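Long-range contact in nicotinamide-nucleotide adenylyltransferase NadR family / Ribosylnicotinamide kinase (Lactococcus lactis subsp. cremoris, PDB 6GYE), which probably phosphorylates nicotinamide riboside, which it binds, and probably joins the resulting nucleotide to an adenylyl group on the way to NAD+: residues A[263-271]-A[323-334]. Numbering follows the deposited sequence.
Sequences IVTRVYAKL and FHEELMRQLAEF
R266 reaches across from helix 263-271 to Q330, E333 and F334 at the C-terminal end of helix 323-333. With CG anti to the backbone N (chi1 -167°) and the chain extended as far as NE, its CB, CG and CD run past the amide oxygen of Q330, R266 CG lying 3.3 Å from Q330 OE1. At the tip, R266 NH1 divides its hydrogen bonding between two acceptors: a weak bond to Q330 OE1 at 2.8 Å, and a salt bridge to E333 OE2 at 3.0 Å that arrives from above the carboxylate plane. F334 CZ lies 3.8 Å above one face of the R266 guanidinium, the two planes close to perpendicular, while R266 NH2 forms a salt bridge with E282. Replacing R266 by an alanine would remove the guanidinium, and E333 and E282 would probably lose this positive partner while Q330 OE1 loses a weak N-H donor.

The Q330 amide is also held at its other end: Q330 NE2 donates to E326 OE2 at 2.9 Å, nearly in the amide plane, and weakly to R266 O. R329 grips E326 OE1 side-on through NE and NH2, and a water links E326 OE2 to K270 NZ. Beside this polar row, V267 fits as a knob among F323, E326, L327 and Q330, V267 CG1 lying 3.4 Å from F323 CD2. F323 CE2 lies over one face of the Y268 ring, whose plane is turned 41° from its own; I263 CD1 touches both L331 and F334.

The helices cross at 123°, their axes 9.4 Å apart, on the parallel sheet of the P-loop NTPase-type domain, which probably carries the kinase activity: V264, L327 and L331 rest on M186 of strand 181-187, L327 and L331 also on V299 of strand 296-300, and helix 275-290 packs against I263, R266 and F334.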
loop_
_atom_site.group_PDB
_atom_site.type_symbol
_atom_site.label_atom_id
_atom_site.label_comp_id
_atom_site.label_asym_id
_atom_site.label_seq_id
_atom_site.Cartn_x
_atom_site.Cartn_y
_atom_site.Cartn_z
ATOM N N ILE A 263 -3.210 -15.541 -10.930
ATOM C CA ILE A 263 -2.991 -16.979 -10.771
ATOM C C ILE A 263 -4.186 -17.761 -11.305
ATOM O O ILE A 263 -4.033 -18.763 -12.011
ATOM C CB ILE A 263 -2.697 -17.325 -9.298
ATOM C CG1 ILE A 263 -1.346 -16.748 -8.896
ATOM C CG2 ILE A 263 -2.719 -18.838 -9.082
ATOM C CD1 ILE A 263 -0.889 -17.161 -7.565
ATOM N N VAL A 264 -5.398 -17.324 -10.958
ATOM C CA VAL A 264 -6.598 -17.969 -11.484
ATOM C C VAL A 264 -6.587 -17.947 -13.009
ATOM O O VAL A 264 -6.810 -18.974 -13.662
ATOM C CB VAL A 264 -7.862 -17.304 -10.910
ATOM C CG1 VAL A 264 -9.110 -17.758 -11.671
ATOM C CG2 VAL A 264 -7.982 -17.632 -9.435
ATOM N N THR A 265 -6.312 -16.782 -13.605
ATOM C CA THR A 265 -6.237 -16.722 -15.064
ATOM C C THR A 265 -5.124 -17.613 -15.592
ATOM O O THR A 265 -5.266 -18.211 -16.662
ATOM C CB THR A 265 -6.008 -15.290 -15.537
ATOM O OG1 THR A 265 -7.039 -14.456 -15.014
ATOM C CG2 THR A 265 -6.033 -15.195 -17.105
ATOM N N ARG A 266 -4.022 -17.733 -14.840
ATOM C CA ARG A 266 -2.915 -18.575 -15.275
ATOM C C ARG A 266 -3.287 -20.049 -15.247
ATOM O O ARG A 266 -2.745 -20.840 -16.025
ATOM C CB ARG A 266 -1.679 -18.310 -14.409
ATOM C CG ARG A 266 -0.389 -18.906 -14.971
ATOM C CD ARG A 266 0.831 -18.551 -14.105
ATOM N NE ARG A 266 2.078 -19.125 -14.626
ATOM C CZ ARG A 266 2.622 -20.257 -14.193
ATOM N NH1 ARG A 266 2.036 -20.943 -13.227
ATOM N NH2 ARG A 266 3.757 -20.701 -14.716
ATOM N N VAL A 267 -4.191 -20.443 -14.361
ATOM C CA VAL A 267 -4.652 -21.820 -14.374
ATOM C C VAL A 267 -5.442 -22.099 -15.646
ATOM O O VAL A 267 -5.198 -23.096 -16.338
ATOM C CB VAL A 267 -5.471 -22.125 -13.110
ATOM C CG1 VAL A 267 -6.113 -23.491 -13.232
ATOM C CG2 VAL A 267 -4.582 -22.042 -11.854
ATOM N N TYR A 268 -6.387 -21.212 -15.993
ATOM C CA TYR A 268 -7.140 -21.411 -17.229
ATOM C C TYR A 268 -6.220 -21.428 -18.440
ATOM O O TYR A 268 -6.344 -22.305 -19.307
ATOM C CB TYR A 268 -8.215 -20.341 -17.391
ATOM C CG TYR A 268 -9.395 -20.530 -16.474
ATOM C CD1 TYR A 268 -10.136 -21.710 -16.500
ATOM C CD2 TYR A 268 -9.770 -19.534 -15.574
ATOM C CE1 TYR A 268 -11.215 -21.898 -15.646
ATOM C CE2 TYR A 268 -10.865 -19.704 -14.727
ATOM C CZ TYR A 268 -11.578 -20.887 -14.763
ATOM O OH TYR A 268 -12.656 -21.061 -13.922
ATOM N N ALA A 269 -5.276 -20.483 -18.504
ATOM C CA ALA A 269 -4.355 -20.441 -19.636
ATOM C C ALA A 269 -3.573 -21.742 -19.758
ATOM O O ALA A 269 -3.442 -22.293 -20.861
ATOM C CB ALA A 269 -3.395 -19.256 -19.503
ATOM N N LYS A 270 -3.075 -22.267 -18.632
ATOM C CA LYS A 270 -2.301 -23.506 -18.670
ATOM C C LYS A 270 -3.150 -24.660 -19.179
ATOM O O LYS A 270 -2.668 -25.501 -19.944
ATOM C CB LYS A 270 -1.725 -23.817 -17.282
ATOM C CG LYS A 270 -0.787 -25.018 -17.236
ATOM C CD LYS A 270 0.474 -24.784 -18.078
ATOM C CE LYS A 270 1.576 -25.797 -17.772
ATOM N NZ LYS A 270 2.492 -25.319 -16.673
ATOM N N LEU A 271 -4.425 -24.697 -18.793
ATOM C CA LEU A 271 -5.291 -25.809 -19.165
ATOM C C LEU A 271 -5.771 -25.729 -20.601
ATOM O O LEU A 271 -5.983 -26.768 -21.229
ATOM C CB LEU A 271 -6.505 -25.880 -18.246
ATOM C CG LEU A 271 -6.204 -26.346 -16.825
ATOM C CD1 LEU A 271 -7.481 -26.481 -16.031
ATOM C CD2 LEU A 271 -5.497 -27.667 -16.916
ATOM N N PHE A 323 -9.178 -28.191 -12.808
ATOM C CA PHE A 323 -8.831 -26.823 -12.420
ATOM C C PHE A 323 -8.254 -26.772 -11.009
ATOM O O PHE A 323 -7.290 -26.045 -10.743
ATOM C CB PHE A 323 -10.062 -25.922 -12.511
ATOM C CG PHE A 323 -9.840 -24.527 -12.009
ATOM C CD1 PHE A 323 -9.959 -24.225 -10.658
ATOM C CD2 PHE A 323 -9.521 -23.508 -12.891
ATOM C CE1 PHE A 323 -9.751 -22.929 -10.188
ATOM C CE2 PHE A 323 -9.312 -22.215 -12.441
ATOM C CZ PHE A 323 -9.425 -21.923 -11.082
ATOM N N HIS A 324 -8.870 -27.488 -10.076
ATOM C CA HIS A 324 -8.445 -27.396 -8.687
ATOM C C HIS A 324 -7.039 -27.955 -8.489
ATOM O O HIS A 324 -6.210 -27.327 -7.816
ATOM C CB HIS A 324 -9.449 -28.112 -7.795
ATOM C CG HIS A 324 -9.110 -28.036 -6.346
ATOM N ND1 HIS A 324 -9.428 -26.945 -5.567
ATOM C CD2 HIS A 324 -8.494 -28.921 -5.526
ATOM C CE1 HIS A 324 -9.010 -27.156 -4.332
ATOM N NE2 HIS A 324 -8.440 -28.347 -4.281
ATOM N N GLU A 325 -6.736 -29.113 -9.091
ATOM C CA GLU A 325 -5.389 -29.667 -8.969
ATOM C C GLU A 325 -4.354 -28.722 -9.556
ATOM O O GLU A 325 -3.272 -28.547 -8.988
ATOM C CB GLU A 325 -5.287 -31.038 -9.646
ATOM C CG GLU A 325 -6.212 -32.125 -9.093
ATOM C CD GLU A 325 -6.126 -32.308 -7.577
ATOM O OE1 GLU A 325 -5.057 -32.042 -6.979
ATOM O OE2 GLU A 325 -7.142 -32.721 -6.976
ATOM N N GLU A 326 -4.658 -28.105 -10.696
ATOM C CA GLU A 326 -3.679 -27.208 -11.294
ATOM C C GLU A 326 -3.519 -25.949 -10.452
ATOM O O GLU A 326 -2.402 -25.439 -10.292
ATOM C CB GLU A 326 -4.082 -26.867 -12.727
ATOM C CG GLU A 326 -3.152 -25.874 -13.409
ATOM C CD GLU A 326 -1.734 -26.403 -13.591
ATOM O OE1 GLU A 326 -1.510 -27.633 -13.475
ATOM O OE2 GLU A 326 -0.833 -25.577 -13.856
ATOM N N LEU A 327 -4.621 -25.454 -9.889
ATOM C CA LEU A 327 -4.548 -24.287 -9.018
ATOM C C LEU A 327 -3.662 -24.570 -7.812
ATOM O O LEU A 327 -2.780 -23.771 -7.471
ATOM C CB LEU A 327 -5.949 -23.870 -8.569
ATOM C CG LEU A 327 -6.042 -22.762 -7.503
ATOM C CD1 LEU A 327 -5.496 -21.417 -7.994
ATOM C CD2 LEU A 327 -7.460 -22.595 -7.005
ATOM N N MET A 328 -3.873 -25.718 -7.161
ATOM C CA MET A 328 -3.057 -26.054 -6.001
ATOM C C MET A 328 -1.591 -26.218 -6.389
ATOM O O MET A 328 -0.700 -25.768 -5.660
ATOM C CB MET A 328 -3.592 -27.310 -5.315
ATOM C CG MET A 328 -4.993 -27.152 -4.702
ATOM S SD MET A 328 -5.272 -25.688 -3.651
ATOM C CE MET A 328 -3.986 -25.895 -2.418
ATOM N N ARG A 329 -1.316 -26.848 -7.533
ATOM C CA ARG A 329 0.060 -26.905 -8.028
ATOM C C ARG A 329 0.659 -25.506 -8.124
ATOM O O ARG A 329 1.782 -25.261 -7.677
ATOM C CB ARG A 329 0.135 -27.560 -9.406
ATOM C CG ARG A 329 0.506 -29.015 -9.450
ATOM C CD ARG A 329 0.670 -29.464 -10.899
ATOM N NE ARG A 329 -0.557 -29.393 -11.694
ATOM C CZ ARG A 329 -1.495 -30.337 -11.726
ATOM N NH1 ARG A 329 -1.350 -31.440 -10.995
ATOM N NH2 ARG A 329 -2.572 -30.175 -12.498
ATOM N N GLN A 330 -0.082 -24.575 -8.727
ATOM C CA GLN A 330 0.468 -23.245 -8.956
ATOM C C GLN A 330 0.613 -22.467 -7.655
ATOM O O GLN A 330 1.626 -21.789 -7.450
ATOM C CB GLN A 330 -0.388 -22.487 -9.974
ATOM C CG GLN A 330 -0.360 -23.133 -11.374
ATOM C CD GLN A 330 -0.741 -22.155 -12.487
ATOM O OE1 GLN A 330 -0.605 -20.941 -12.331
ATOM N NE2 GLN A 330 -1.215 -22.685 -13.616
ATOM N N LEU A 331 -0.371 -22.557 -6.755
ATOM C CA LEU A 331 -0.210 -21.920 -5.450
ATOM C C LEU A 331 1.026 -22.457 -4.732
ATOM O O LEU A 331 1.704 -21.714 -4.012
ATOM C CB LEU A 331 -1.471 -22.105 -4.596
ATOM C CG LEU A 331 -2.722 -21.337 -5.050
ATOM C CD1 LEU A 331 -3.988 -21.778 -4.306
ATOM C CD2 LEU A 331 -2.525 -19.850 -4.893
ATOM N N ALA A 332 1.360 -23.730 -4.940
ATOM C CA ALA A 332 2.635 -24.218 -4.437
ATOM C C ALA A 332 3.790 -23.604 -5.218
ATOM O O ALA A 332 4.782 -23.164 -4.626
ATOM C CB ALA A 332 2.682 -25.744 -4.503
ATOM N N GLU A 333 3.670 -23.546 -6.545
ATOM C CA GLU A 333 4.733 -22.986 -7.375
ATOM C C GLU A 333 5.140 -21.584 -6.920
ATOM O O GLU A 333 6.326 -21.248 -6.922
ATOM C CB GLU A 333 4.294 -22.974 -8.844
ATOM C CG GLU A 333 5.276 -22.287 -9.783
ATOM C CD GLU A 333 4.867 -22.362 -11.242
ATOM O OE1 GLU A 333 5.699 -22.020 -12.112
ATOM O OE2 GLU A 333 3.725 -22.786 -11.526
ATOM N N PHE A 334 4.185 -20.764 -6.490
ATOM C CA PHE A 334 4.485 -19.402 -6.064
ATOM C C PHE A 334 4.622 -19.277 -4.549
ATOM O O PHE A 334 4.634 -18.158 -4.034
ATOM C CB PHE A 334 3.418 -18.432 -6.591
ATOM C CG PHE A 334 3.404 -18.316 -8.095
ATOM C CD1 PHE A 334 4.394 -17.600 -8.763
ATOM C CD2 PHE A 334 2.438 -18.961 -8.844
ATOM C CE1 PHE A 334 4.411 -17.514 -10.150
ATOM C CE2 PHE A 334 2.448 -18.882 -10.235
ATOM C CZ PHE A 334 3.440 -18.154 -10.890
HETATM O O HOH W 1 2.092 -25.400 -13.743
#